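Fibronectin type-III domain-containing protein (PDB 7JGU) is of unknown function but contains this fibronectin type III domain, a compact beta-sandwich module of extreme thermal stability from a thermophilic bacterium. Local coordinates at residues 10-15 with 67-72; 4-9 with 81-86; 27-32 with 71-76. All blocks are in the same frame, centred on the assembly; numbering follows the deposited sequence. Where two conformers were deposited one is given.

Contact 1 of 3, residues 10-15 with 67-72; sequences FWVESI and YTFALI. Unlike the reference sequence in segment 67-72: Ile72 (reference Arg).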
ATOM      1  N   PHE A  10      -3.367  -7.753   1.101  1.00 13.45           N
ATOM      2  CA  PHE A  10      -3.094  -6.394   0.625  1.00 12.28           C
ATOM      3  C   PHE A  10      -3.905  -6.187  -0.641  1.00 11.76           C
ATOM      4  O   PHE A  10      -3.660  -6.847  -1.657  1.00 14.32           O
ATOM      5  CB  PHE A  10      -1.608  -6.226   0.344  1.00 12.34           C
ATOM      6  CG  PHE A  10      -1.203  -4.857  -0.131  1.00 11.06           C
ATOM      7  CD1 PHE A  10      -1.908  -3.736   0.235  1.00 12.19           C
ATOM      8  CD2 PHE A  10      -0.088  -4.710  -0.924  1.00 11.44           C
ATOM      9  CE1 PHE A  10      -1.493  -2.479  -0.217  1.00 11.96           C
ATOM     10  CE2 PHE A  10       0.312  -3.483  -1.366  1.00 11.88           C
ATOM     11  CZ  PHE A  10      -0.375  -2.376  -0.990  1.00 11.26           C
ATOM     12  N   TRP A  11      -4.889  -5.309  -0.568  1.00 11.80           N
ATOM     13  CA  TRP A  11      -5.822  -5.053  -1.650  1.00 12.95           C
ATOM     14  C   TRP A  11      -5.856  -3.569  -1.957  1.00 11.85           C
ATOM     15  O   TRP A  11      -5.766  -2.732  -1.063  1.00 13.38           O
ATOM     16  CB  TRP A  11      -7.221  -5.498  -1.239  1.00 18.35           C
ATOM     17  CG  TRP A  11      -7.285  -6.956  -0.870  1.00 24.71           C
ATOM     18  CD1 TRP A  11      -6.566  -7.979  -1.424  1.00 28.26           C
ATOM     19  CD2 TRP A  11      -8.092  -7.549   0.149  1.00 27.29           C
ATOM     20  NE1 TRP A  11      -6.880  -9.162  -0.821  1.00 29.70           N
ATOM     21  CE2 TRP A  11      -7.809  -8.931   0.163  1.00 30.44           C
ATOM     22  CE3 TRP A  11      -9.015  -7.043   1.069  1.00 32.58           C
ATOM     23  CZ2 TRP A  11      -8.433  -9.814   1.038  1.00 33.36           C
ATOM     24  CZ3 TRP A  11      -9.628  -7.919   1.947  1.00 33.60           C
ATOM     25  CH2 TRP A  11      -9.338  -9.292   1.925  1.00 34.85           C
ATOM     26  N   VAL A  12      -6.029  -3.262  -3.232  1.00 13.35           N
ATOM     27  CA  VAL A  12      -6.138  -1.899  -3.714  1.00 12.95           C
ATOM     28  C   VAL A  12      -7.543  -1.784  -4.274  1.00 16.40           C
ATOM     29  O   VAL A  12      -7.895  -2.506  -5.211  1.00 18.98           O
ATOM     30  CB  VAL A  12      -5.077  -1.608  -4.779  1.00 15.24           C
ATOM     31  CG1 VAL A  12      -5.219  -0.196  -5.324  1.00 18.50           C
ATOM     32  CG2 VAL A  12      -3.681  -1.817  -4.222  1.00 17.04           C
ATOM     33  N   GLU A  13      -8.350  -0.913  -3.682  1.00 17.93           N
ATOM     34  CA  GLU A  13      -9.781  -0.878  -3.914  1.00 24.36           C
ATOM     35  C   GLU A  13     -10.194   0.469  -4.480  1.00 20.21           C
ATOM     36  O   GLU A  13      -9.630   1.514  -4.143  1.00 16.81           O
ATOM     37  CB  GLU A  13     -10.551  -1.150  -2.611  1.00 35.86           C
ATOM     38  CG  GLU A  13     -10.381  -2.572  -2.078  1.00 48.69           C
ATOM     39  CD  GLU A  13     -10.796  -2.703  -0.628  1.00 58.35           C
ATOM     40  OE1 GLU A  13     -11.454  -1.773  -0.119  1.00 61.45           O
ATOM     41  OE2 GLU A  13     -10.461  -3.730   0.002  1.00 62.32           O
ATOM     42  N   SER A  14     -11.184   0.421  -5.356  0.53 24.12           N
ATOM     43  CA  SER A  14     -11.754   1.624  -5.920  0.53 26.23           C
ATOM     44  C   SER A  14     -12.647   2.299  -4.890  0.53 23.11           C
ATOM     45  O   SER A  14     -13.146   1.665  -3.950  0.53 23.52           O
ATOM     46  CB  SER A  14     -12.588   1.276  -7.152  0.53 28.68           C
ATOM     47  OG  SER A  14     -13.747   0.552  -6.777  0.53 31.03           O
ATOM     48  N   ILE A  15     -12.819   3.597  -5.061  1.00 20.63           N
ATOM     49  CA  ILE A  15     -13.751   4.396  -4.270  1.00 22.20           C
ATOM     50  C   ILE A  15     -14.865   4.791  -5.220  1.00 20.55           C
ATOM     51  O   ILE A  15     -14.582   5.270  -6.326  1.00 21.00           O
ATOM     52  CB  ILE A  15     -13.040   5.632  -3.692  1.00 27.21           C
ATOM     53  CG1 ILE A  15     -12.023   5.182  -2.634  1.00 33.70           C
ATOM     54  CG2 ILE A  15     -14.002   6.597  -3.079  1.00 29.21           C
ATOM     55  CD1 ILE A  15     -10.705   5.882  -2.724  1.00 35.86           C
ATOM     56  N   TYR A  67      -2.227   1.292 -11.184  1.00 14.62           N
ATOM     57  CA  TYR A  67      -1.261   1.603 -10.150  1.00 15.05           C
ATOM     58  C   TYR A  67      -0.904   0.335  -9.404  1.00 14.96           C
ATOM     59  O   TYR A  67      -1.777  -0.449  -9.032  1.00 16.21           O
ATOM     60  CB  TYR A  67      -1.825   2.631  -9.171  1.00 16.04           C
ATOM     61  CG  TYR A  67      -1.883   4.018  -9.752  1.00 15.90           C
ATOM     62  CD1 TYR A  67      -0.755   4.819  -9.802  1.00 18.31           C
ATOM     63  CD2 TYR A  67      -3.059   4.523 -10.265  1.00 15.54           C
ATOM     64  CE1 TYR A  67      -0.801   6.089 -10.333  1.00 19.18           C
ATOM     65  CE2 TYR A  67      -3.107   5.789 -10.800  1.00 17.34           C
ATOM     66  CZ  TYR A  67      -1.982   6.563 -10.836  1.00 18.79           C
ATOM     67  OH  TYR A  67      -2.044   7.826 -11.377  1.00 21.23           O
ATOM     68  N   THR A  68       0.376   0.175  -9.143  1.00 13.22           N
ATOM     69  CA  THR A  68       0.891  -0.916  -8.338  1.00 12.61           C
ATOM     70  C   THR A  68       1.592  -0.318  -7.140  1.00 11.63           C
ATOM     71  O   THR A  68       2.372   0.634  -7.282  1.00 12.78           O
ATOM     72  CB  THR A  68       1.841  -1.796  -9.147  1.00 14.87           C
ATOM     73  OG1 THR A  68       1.148  -2.317 -10.291  1.00 17.87           O
ATOM     74  CG2 THR A  68       2.347  -2.952  -8.306  1.00 16.25           C
ATOM     75  N   PHE A  69       1.336  -0.903  -5.975  1.00 11.23           N
ATOM     76  CA  PHE A  69       1.902  -0.445  -4.719  1.00 11.10           C
ATOM     77  C   PHE A  69       2.644  -1.575  -4.034  1.00 11.17           C
ATOM     78  O   PHE A  69       2.310  -2.734  -4.204  1.00 12.17           O
ATOM     79  CB  PHE A  69       0.812   0.085  -3.786  1.00 11.34           C
ATOM     80  CG  PHE A  69       0.038   1.233  -4.363  1.00 12.84           C
ATOM     81  CD1 PHE A  69       0.515   2.521  -4.242  1.00 14.44           C
ATOM     82  CD2 PHE A  69      -1.133   1.023  -5.076  1.00 14.36           C
ATOM     83  CE1 PHE A  69      -0.176   3.585  -4.798  1.00 17.47           C
ATOM     84  CE2 PHE A  69      -1.821   2.088  -5.631  1.00 15.46           C
ATOM     85  CZ  PHE A  69      -1.347   3.359  -5.480  1.00 17.68           C
ATOM     86  N   ALA A  70       3.636  -1.203  -3.241  1.00 10.70           N
ATOM     87  CA  ALA A  70       4.401  -2.122  -2.412  1.00 10.94           C
ATOM     88  C   ALA A  70       4.221  -1.723  -0.958  1.00 10.88           C
ATOM     89  O   ALA A  70       4.162  -0.542  -0.631  1.00 12.98           O
ATOM     90  CB  ALA A  70       5.874  -2.131  -2.782  1.00 12.21           C
ATOM     91  N   LEU A  71       4.118  -2.714  -0.092  1.00 10.42           N
ATOM     92  CA  LEU A  71       3.831  -2.529   1.321  1.00  9.91           C
ATOM     93  C   LEU A  71       4.814  -3.341   2.136  1.00 10.42           C
ATOM     94  O   LEU A  71       5.139  -4.470   1.773  1.00 10.86           O
ATOM     95  CB  LEU A  71       2.428  -3.048   1.595  1.00 11.17           C
ATOM     96  CG  LEU A  71       1.923  -3.045   3.020  1.00 11.72           C
ATOM     97  CD1 LEU A  71       1.624  -1.644   3.514  1.00 14.31           C
ATOM     98  CD2 LEU A  71       0.664  -3.907   3.101  1.00 13.25           C
ATOM     99  N   ILE A  72       5.297  -2.736   3.221  0.58  9.17           N
ATOM    100  CA  ILE A  72       6.071  -3.437   4.240  0.58  9.07           C
ATOM    101  C   ILE A  72       5.483  -3.143   5.609  0.58 10.63           C
ATOM    102  O   ILE A  72       4.859  -2.100   5.836  0.58 10.37           O
ATOM    103  CB  ILE A  72       7.561  -3.066   4.251  0.58 11.08           C
ATOM    104  CG1 ILE A  72       7.761  -1.559   4.059  0.58 11.64           C
ATOM    105  CG2 ILE A  72       8.265  -3.817   3.176  0.58 12.61           C
ATOM    106  CD1 ILE A  72       9.136  -1.055   4.500  0.58 13.80           C
TER
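Phe10 lies level with Leu71 (CA atoms 8.0 Å apart) and Val12 with Phe69 (8.2 Å), so the backbones run in broadly opposed senses, too far apart for hydrogen bonds and separated by their side chains. Phe10 CG lies anti to the backbone N (chi1 -179°), which carries the ring from just ahead of strand 11-15 across the gap. Leu71 lays its CB over one face, 3.9 Å from the Phe10 ring centroid, as a CH-pi contact displaced toward the rim, while Leu71 CD2 reaches the inner end of the ring, 3.9 Å from Phe10 CG. At the ring edge, Phe10 CE2 approaches Phe69 O at 3.6 Å. Phe69 crosses Phe10 at about a right angle, Phe69 CB against Phe10 CZ, and its own ring receives Val12: Val12 CG2 meets Phe69 CD2 at 3.9 Å, with Val12 CG1 alongside Phe69 CE2. This is the facing of two sheets in the fibronectin type III sandwich, with Leu24 and Leu39 also packing on Phe69. With no hydrogen bond or charge pair between the segments, cohesion rests on largely buried apolar groups, the face of Phe10 under Leu71 and the methyls of Val12 on Phe69 supplying dispersion contact.

Contact 2 of 3, residues 4-9 with 81-86; sequences PDEPVG and NFVTAS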
ATOM      1  N   PRO A   4       8.587  -7.926  11.774  1.00 16.84           N
ATOM      2  CA  PRO A   4       7.193  -8.328  11.614  1.00 15.41           C
ATOM      3  C   PRO A   4       7.035  -9.352  10.516  1.00 15.34           C
ATOM      4  O   PRO A   4       7.875  -9.502   9.620  1.00 16.05           O
ATOM      5  CB  PRO A   4       6.479  -7.029  11.226  1.00 15.29           C
ATOM      6  CG  PRO A   4       7.446  -5.929  11.573  1.00 16.77           C
ATOM      7  CD  PRO A   4       8.795  -6.519  11.396  1.00 17.39           C
ATOM      8  N   ASP A   5       5.904 -10.035  10.583  1.00 15.04           N
ATOM      9  CA  ASP A   5       5.463 -10.850   9.472  1.00 15.33           C
ATOM     10  C   ASP A   5       5.227  -9.967   8.248  1.00 14.06           C
ATOM     11  O   ASP A   5       5.021  -8.759   8.342  1.00 15.26           O
ATOM     12  CB  ASP A   5       4.136 -11.521   9.821  1.00 15.10           C
ATOM     13  CG  ASP A   5       4.276 -12.713  10.766  1.00 17.11           C
ATOM     14  OD1 ASP A   5       5.399 -13.092  11.141  1.00 20.57           O
ATOM     15  OD2 ASP A   5       3.232 -13.285  11.142  1.00 16.77           O
ATOM     16  N   GLU A   6       5.248 -10.581   7.091  1.00 16.55           N
ATOM     17  CA  GLU A   6       4.802  -9.888   5.881  1.00 16.54           C
ATOM     18  C   GLU A   6       3.290  -9.692   5.932  1.00 14.80           C
ATOM     19  O   GLU A   6       2.564 -10.624   6.295  1.00 14.99           O
ATOM     20  CB  GLU A   6       5.200 -10.779   4.710  1.00 23.56           C
ATOM     21  CG  GLU A   6       5.015 -10.208   3.361  1.00 34.06           C
ATOM     22  CD  GLU A   6       5.405 -11.194   2.261  1.00 43.95           C
ATOM     23  OE1 GLU A   6       6.532 -11.734   2.309  1.00 47.64           O
ATOM     24  OE2 GLU A   6       4.588 -11.434   1.352  1.00 47.00           O
ATOM     25  N   PRO A   7       2.768  -8.499   5.603  1.00 14.37           N
ATOM     26  CA  PRO A   7       1.313  -8.343   5.527  1.00 13.61           C
ATOM     27  C   PRO A   7       0.730  -9.246   4.464  1.00 12.88           C
ATOM     28  O   PRO A   7       1.367  -9.536   3.453  1.00 14.48           O
ATOM     29  CB  PRO A   7       1.123  -6.863   5.168  1.00 14.94           C
ATOM     30  CG  PRO A   7       2.373  -6.205   5.614  1.00 16.75           C
ATOM     31  CD  PRO A   7       3.459  -7.216   5.347  1.00 14.86           C
ATOM     32  N   VAL A   8      -0.511  -9.638   4.709  1.00 12.64           N
ATOM     33  CA  VAL A   8      -1.300 -10.405   3.760  1.00 13.00           C
ATOM     34  C   VAL A   8      -2.607  -9.663   3.543  1.00 13.29           C
ATOM     35  O   VAL A   8      -2.903  -8.673   4.213  1.00 13.92           O
ATOM     36  CB  VAL A   8      -1.519 -11.867   4.201  1.00 12.86           C
ATOM     37  CG1 VAL A   8      -0.173 -12.592   4.276  1.00 16.15           C
ATOM     38  CG2 VAL A   8      -2.230 -11.939   5.538  1.00 14.03           C
ATOM     39  N   GLY A   9      -3.389 -10.144   2.588  1.00 14.28           N
ATOM     40  CA  GLY A   9      -4.633  -9.475   2.273  1.00 16.12           C
ATOM     41  C   GLY A   9      -4.453  -8.046   1.808  1.00 13.89           C
ATOM     42  O   GLY A   9      -5.302  -7.199   2.102  1.00 14.16           O
ATOM     43  N   ASN A  81       9.444  -8.501   4.561  0.70 15.26           N
ATOM     44  CA  ASN A  81       9.560  -8.439   3.108  0.70 15.15           C
ATOM     45  C   ASN A  81       8.428  -7.594   2.508  0.70 13.00           C
ATOM     46  O   ASN A  81       7.409  -7.324   3.150  0.70 12.81           O
ATOM     47  CB  ASN A  81       9.519  -9.843   2.498  0.70 22.25           C
ATOM     48  CG  ASN A  81      10.838 -10.583   2.644  0.70 27.79           C
ATOM     49  OD1 ASN A  81      11.787 -10.083   3.256  0.70 27.46           O
ATOM     50  ND2 ASN A  81      10.902 -11.786   2.086  0.70 31.23           N
ATOM     51  N   PHE A  82       8.618  -7.181   1.258  1.00 13.70           N
ATOM     52  CA  PHE A  82       7.628  -6.408   0.531  1.00 13.25           C
ATOM     53  C   PHE A  82       6.545  -7.295  -0.074  1.00 14.12           C
ATOM     54  O   PHE A  82       6.818  -8.402  -0.550  1.00 16.71           O
ATOM     55  CB  PHE A  82       8.293  -5.699  -0.650  1.00 14.45           C
ATOM     56  CG  PHE A  82       9.128  -4.521  -0.277  1.00 14.67           C
ATOM     57  CD1 PHE A  82       8.554  -3.281  -0.083  1.00 16.32           C
ATOM     58  CD2 PHE A  82      10.496  -4.645  -0.154  1.00 16.59           C
ATOM     59  CE1 PHE A  82       9.335  -2.186   0.260  1.00 18.47           C
ATOM     60  CE2 PHE A  82      11.270  -3.561   0.172  1.00 20.20           C
ATOM     61  CZ  PHE A  82      10.686  -2.326   0.370  1.00 20.71           C
ATOM     62  N   VAL A  83       5.326  -6.762  -0.114  1.00 12.58           N
ATOM     63  CA  VAL A  83       4.214  -7.371  -0.836  0.55 14.73           C
ATOM     64  C   VAL A  83       3.613  -6.305  -1.733  1.00 12.51           C
ATOM     65  O   VAL A  83       3.630  -5.124  -1.400  1.00 13.01           O
ATOM     66  CB  VAL A  83       3.145  -7.967   0.095  0.55 17.45           C
ATOM     67  CG1 VAL A  83       3.787  -8.971   0.988  0.55 19.16           C
ATOM     68  CG2 VAL A  83       2.466  -6.895   0.914  0.55 19.32           C
ATOM     69  N   THR A  84       3.104  -6.718  -2.887  1.00 13.62           N
ATOM     70  CA  THR A  84       2.542  -5.770  -3.843  1.00 13.43           C
ATOM     71  C   THR A  84       1.089  -6.079  -4.166  1.00 12.50           C
ATOM     72  O   THR A  84       0.613  -7.197  -3.995  1.00 14.79           O
ATOM     73  CB  THR A  84       3.360  -5.681  -5.143  1.00 16.63           C
ATOM     74  OG1 THR A  84       3.356  -6.957  -5.796  1.00 19.97           O
ATOM     75  CG2 THR A  84       4.785  -5.224  -4.874  1.00 20.20           C
ATOM     76  N   ALA A  85       0.405  -5.058  -4.670  1.00 12.52           N
ATOM     77  CA  ALA A  85      -0.974  -5.187  -5.107  1.00 12.73           C
ATOM     78  C   ALA A  85      -1.243  -4.070  -6.101  1.00 12.60           C
ATOM     79  O   ALA A  85      -0.575  -3.039  -6.084  1.00 13.20           O
ATOM     80  CB  ALA A  85      -1.953  -5.093  -3.940  1.00 13.20           C
ATOM     81  N   SER A  86      -2.252  -4.274  -6.945  1.00 13.97           N
ATOM     82  CA  SER A  86      -2.530  -3.345  -8.024  1.00 14.79           C
ATOM     83  C   SER A  86      -4.024  -3.116  -8.160  1.00 14.53           C
ATOM     84  O   SER A  86      -4.832  -3.963  -7.799  1.00 15.43           O
ATOM     85  CB  SER A  86      -2.061  -3.906  -9.381  1.00 19.54           C
ATOM     86  OG  SER A  86      -0.670  -4.104  -9.416  1.00 26.70           O
TER
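Glu6 reaches toward Asn81 and Val83, and its conformation decides most of what this surface contact looks like. The side chain is nearly straight as far as the carboxylate: CG lies anti to the backbone N (chi1 -172°), and the next torsion is extended as well. It thus spans the gap to 81-86, where Glu6 CA lies 5.7 Å from Asn81 CA. At the far end, in the Asn81 conformer given, Glu6 OE1 stands 3.5 Å from Asn81 CB, touching the aliphatic root of that side chain and not its amide; the two flat groups are turned 27° against each other as the side chains pass at a slant. The other carboxylate oxygen lies on the Val83 side, but Val83 was deposited in two conformers, and in the one given CG1 comes implausibly close to Glu6, so the detail of that approach is doubtful. In the fibronectin type III sandwich this is where the segment leading into the first strand runs beside an edge strand of the four-stranded sheet, 78-88. Segment 4-9 is tied by backbone hydrogen bonds to the loop that holds Ser27 and Lys30, and Val83 pairs with Leu71 in its own sheet. Pro7 is the buried member of the contact, its ring resting on Leu71 and Thr29. Toward Val83 it offers two things: Pro7 O, with Val83 CG2 of the given conformer 3.8 Å away, and Pro7 CB, 4.5 Å from Val83 CG2, a loose apolar contact.

Contact 3 of 3, residues 27-32 with 71-76; sequences SETKGA and LIAVNE. Unlike the reference sequence in segment 71-76: Ile72 (reference Arg).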
ATOM      1  N   SER A  27      -4.067  -6.664   6.112  0.66 12.91           N
ATOM      2  CA  SER A  27      -4.410  -7.300   7.373  0.66 14.85           C
ATOM      3  C   SER A  27      -3.521  -6.798   8.509  0.66 11.62           C
ATOM      4  O   SER A  27      -2.398  -6.353   8.308  0.66 12.25           O
ATOM      5  CB  SER A  27      -4.245  -8.808   7.253  0.66 22.04           C
ATOM      6  OG  SER A  27      -2.876  -9.130   7.090  0.66 25.33           O
ATOM      7  N   GLU A  28      -4.039  -6.918   9.726  1.00 12.53           N
ATOM      8  CA  GLU A  28      -3.218  -6.709  10.904  1.00 13.53           C
ATOM      9  C   GLU A  28      -2.079  -7.716  10.854  1.00 12.38           C
ATOM     10  O   GLU A  28      -2.274  -8.867  10.485  1.00 13.49           O
ATOM     11  CB  GLU A  28      -4.066  -6.928  12.147  1.00 16.14           C
ATOM     12  CG  GLU A  28      -3.382  -6.488  13.413  1.00 20.55           C
ATOM     13  CD  GLU A  28      -4.306  -6.465  14.616  1.00 26.78           C
ATOM     14  OE1 GLU A  28      -3.813  -6.162  15.712  1.00 29.22           O
ATOM     15  OE2 GLU A  28      -5.518  -6.746  14.465  1.00 28.74           O
ATOM     16  N   THR A  29      -0.885  -7.278  11.222  1.00 13.31           N
ATOM     17  CA  THR A  29       0.340  -8.025  10.994  1.00 11.74           C
ATOM     18  C   THR A  29       1.104  -8.204  12.298  1.00 12.30           C
ATOM     19  O   THR A  29       1.395  -7.229  12.990  1.00 13.49           O
ATOM     20  CB  THR A  29       1.181  -7.277   9.963  1.00 13.16           C
ATOM     21  OG1 THR A  29       0.432  -7.115   8.748  1.00 14.26           O
ATOM     22  CG2 THR A  29       2.455  -7.994   9.659  1.00 14.37           C
ATOM     23  N   LYS A  30       1.454  -9.449  12.614  1.00 12.21           N
ATOM     24  CA  LYS A  30       2.194  -9.732  13.834  1.00 13.33           C
ATOM     25  C   LYS A  30       3.485  -8.939  13.865  1.00 13.38           C
ATOM     26  O   LYS A  30       4.263  -8.950  12.906  1.00 14.25           O
ATOM     27  CB  LYS A  30       2.502 -11.224  13.900  1.00 15.47           C
ATOM     28  CG  LYS A  30       3.240 -11.636  15.142  1.00 18.92           C
ATOM     29  CD  LYS A  30       4.741 -11.697  14.875  1.00 26.14           C
ATOM     30  CE  LYS A  30       5.465 -12.491  15.944  1.00 34.54           C
ATOM     31  NZ  LYS A  30       6.932 -12.449  15.715  1.00 40.32           N
ATOM     32  N   GLY A  31       3.725  -8.264  14.994  1.00 14.20           N
ATOM     33  CA  GLY A  31       4.960  -7.557  15.218  1.00 15.05           C
ATOM     34  C   GLY A  31       5.021  -6.172  14.616  1.00 15.56           C
ATOM     35  O   GLY A  31       5.981  -5.442  14.878  1.00 18.57           O
ATOM     36  N   ALA A  32       4.048  -5.777  13.803  1.00 15.34           N
ATOM     37  CA  ALA A  32       4.135  -4.501  13.118  1.00 15.13           C
ATOM     38  C   ALA A  32       3.858  -3.357  14.069  1.00 15.89           C
ATOM     39  O   ALA A  32       2.854  -3.365  14.790  1.00 19.53           O
ATOM     40  CB  ALA A  32       3.130  -4.442  11.967  1.00 15.13           C
ATOM     41  N   LEU A  71       4.118  -2.714  -0.092  1.00 10.42           N
ATOM     42  CA  LEU A  71       3.831  -2.529   1.321  1.00  9.91           C
ATOM     43  C   LEU A  71       4.814  -3.341   2.136  1.00 10.42           C
ATOM     44  O   LEU A  71       5.139  -4.470   1.773  1.00 10.86           O
ATOM     45  CB  LEU A  71       2.428  -3.048   1.595  1.00 11.17           C
ATOM     46  CG  LEU A  71       1.923  -3.045   3.020  1.00 11.72           C
ATOM     47  CD1 LEU A  71       1.624  -1.644   3.514  1.00 14.31           C
ATOM     48  CD2 LEU A  71       0.664  -3.907   3.101  1.00 13.25           C
ATOM     49  N   ILE A  72       5.297  -2.736   3.221  0.58  9.17           N
ATOM     50  CA  ILE A  72       6.071  -3.437   4.240  0.58  9.07           C
ATOM     51  C   ILE A  72       5.483  -3.143   5.609  0.58 10.63           C
ATOM     52  O   ILE A  72       4.859  -2.100   5.836  0.58 10.37           O
ATOM     53  CB  ILE A  72       7.561  -3.066   4.251  0.58 11.08           C
ATOM     54  CG1 ILE A  72       7.761  -1.559   4.059  0.58 11.64           C
ATOM     55  CG2 ILE A  72       8.265  -3.817   3.176  0.58 12.61           C
ATOM     56  CD1 ILE A  72       9.136  -1.055   4.500  0.58 13.80           C
ATOM     57  N   ALA A  73       5.736  -4.061   6.541  1.00 12.66           N
ATOM     58  CA  ALA A  73       5.491  -3.833   7.956  1.00 12.45           C
ATOM     59  C   ALA A  73       6.847  -3.608   8.614  1.00 13.35           C
ATOM     60  O   ALA A  73       7.838  -4.215   8.221  1.00 15.51           O
ATOM     61  CB  ALA A  73       4.824  -5.044   8.583  1.00 13.62           C
ATOM     62  N   VAL A  74       6.875  -2.763   9.643  1.00 13.04           N
ATOM     63  CA  VAL A  74       8.132  -2.336  10.249  1.00 14.46           C
ATOM     64  C   VAL A  74       8.007  -2.352  11.765  1.00 15.04           C
ATOM     65  O   VAL A  74       6.963  -2.000  12.325  1.00 16.31           O
ATOM     66  CB  VAL A  74       8.491  -0.917   9.775  1.00 15.88           C
ATOM     67  CG1 VAL A  74       9.882  -0.543  10.238  1.00 18.92           C
ATOM     68  CG2 VAL A  74       8.383  -0.796   8.264  1.00 18.34           C
ATOM     69  N   ASN A  75       9.072  -2.777  12.436  1.00 17.34           N
ATOM     70  CA  ASN A  75       9.208  -2.569  13.874  1.00 19.00           C
ATOM     71  C   ASN A  75      10.653  -2.178  14.150  1.00 24.06           C
ATOM     72  O   ASN A  75      11.444  -1.962  13.222  1.00 23.19           O
ATOM     73  CB  ASN A  75       8.690  -3.762  14.687  1.00 19.86           C
ATOM     74  CG  ASN A  75       9.540  -4.994  14.551  1.00 19.18           C
ATOM     75  OD1 ASN A  75      10.702  -4.938  14.175  1.00 21.86           O
ATOM     76  ND2 ASN A  75       8.956  -6.134  14.872  1.00 19.43           N
ATOM     77  N   GLU A  76      10.991  -2.104  15.443  1.00 28.08           N
ATOM     78  CA  GLU A  76      12.306  -1.615  15.847  1.00 32.02           C
ATOM     79  C   GLU A  76      13.425  -2.502  15.323  1.00 32.39           C
ATOM     80  O   GLU A  76      14.568  -2.043  15.184  1.00 34.77           O
ATOM     81  CB  GLU A  76      12.399  -1.540  17.376  1.00 37.52           C
ATOM     82  CG  GLU A  76      11.362  -0.639  18.010  1.00 43.76           C
ATOM     83  CD  GLU A  76      10.131  -1.397  18.467  1.00 51.89           C
ATOM     84  OE1 GLU A  76       9.833  -2.474  17.887  1.00 51.09           O
ATOM     85  OE2 GLU A  76       9.463  -0.916  19.411  1.00 56.34           O
TER
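Thr29 is the first residue of 27-32 to meet the strand, through its methyl: CG2 sits 3.9 Å from Ala73 CB. The other branch turns back along its own segment, where OG1 donates to Ser27 O at 3.0 Å from above the carbonyl plane; this occupies the hydroxyl and helps set the rotation that presents the methyl to Ala73. From Thr29 the chain enters a type II beta turn, closed by Ala32 N to Thr29 O at 3.1 Å, with Lys30 in its second position. Gly31, with a positive phi, occupies the third, as is common in this turn, and its carbonyl comes to face Asn75. In fibronectin type III topology this is the loop joining strands 21-25 and 34-41, which belong to different sheets, and it packs against the late part of strand 66-75, in the four-stranded sheet. Gly31 O accepts Asn75 ND2 at 3.1 Å, with a bent N-H...O angle of 148° and the donor tilted 34° from the carbonyl plane. Asn75 can do this because its CG lies between the backbone N and the carbonyl carbon (chi1 69°). Both polar atoms of its amide are engaged, OD1 accepting from Leu77 N and ND2 also reaching Thr2 O. With an alanine here, Gly31 O would probably lose its side-chain donor and Leu77 N its acceptor, leaving the turn less firmly tied to the strand. Ala32 follows the turn and sets its CB 3.8 Å from Ala73 CB, so that Ala73 meets methyls from both Thr29 and Ala32.

Contacts 1 and 3 use the same strand, 66-75, at different points along it: contact 1 lies in the buried middle of the sandwich, contact 3 toward the strand's end, where it is partly buried. Contact 2 is the surface member, reaching the neighbouring strand 78-88, and its segments touch those of both others: hydrogen bonds probably link Thr68 OG1 with Ser86 OG and Val8 O with Ser27 OG. The chemistry follows burial. Apolar, largely aromatic packing holds contact 1, an example of how two sheets of a sandwich can be joined by side chains alone; contact 3 combines small methyls with a side-chain-to-backbone hydrogen bond; contact 2 brings an exposed carboxylate beside apolar groups, with one buried proline.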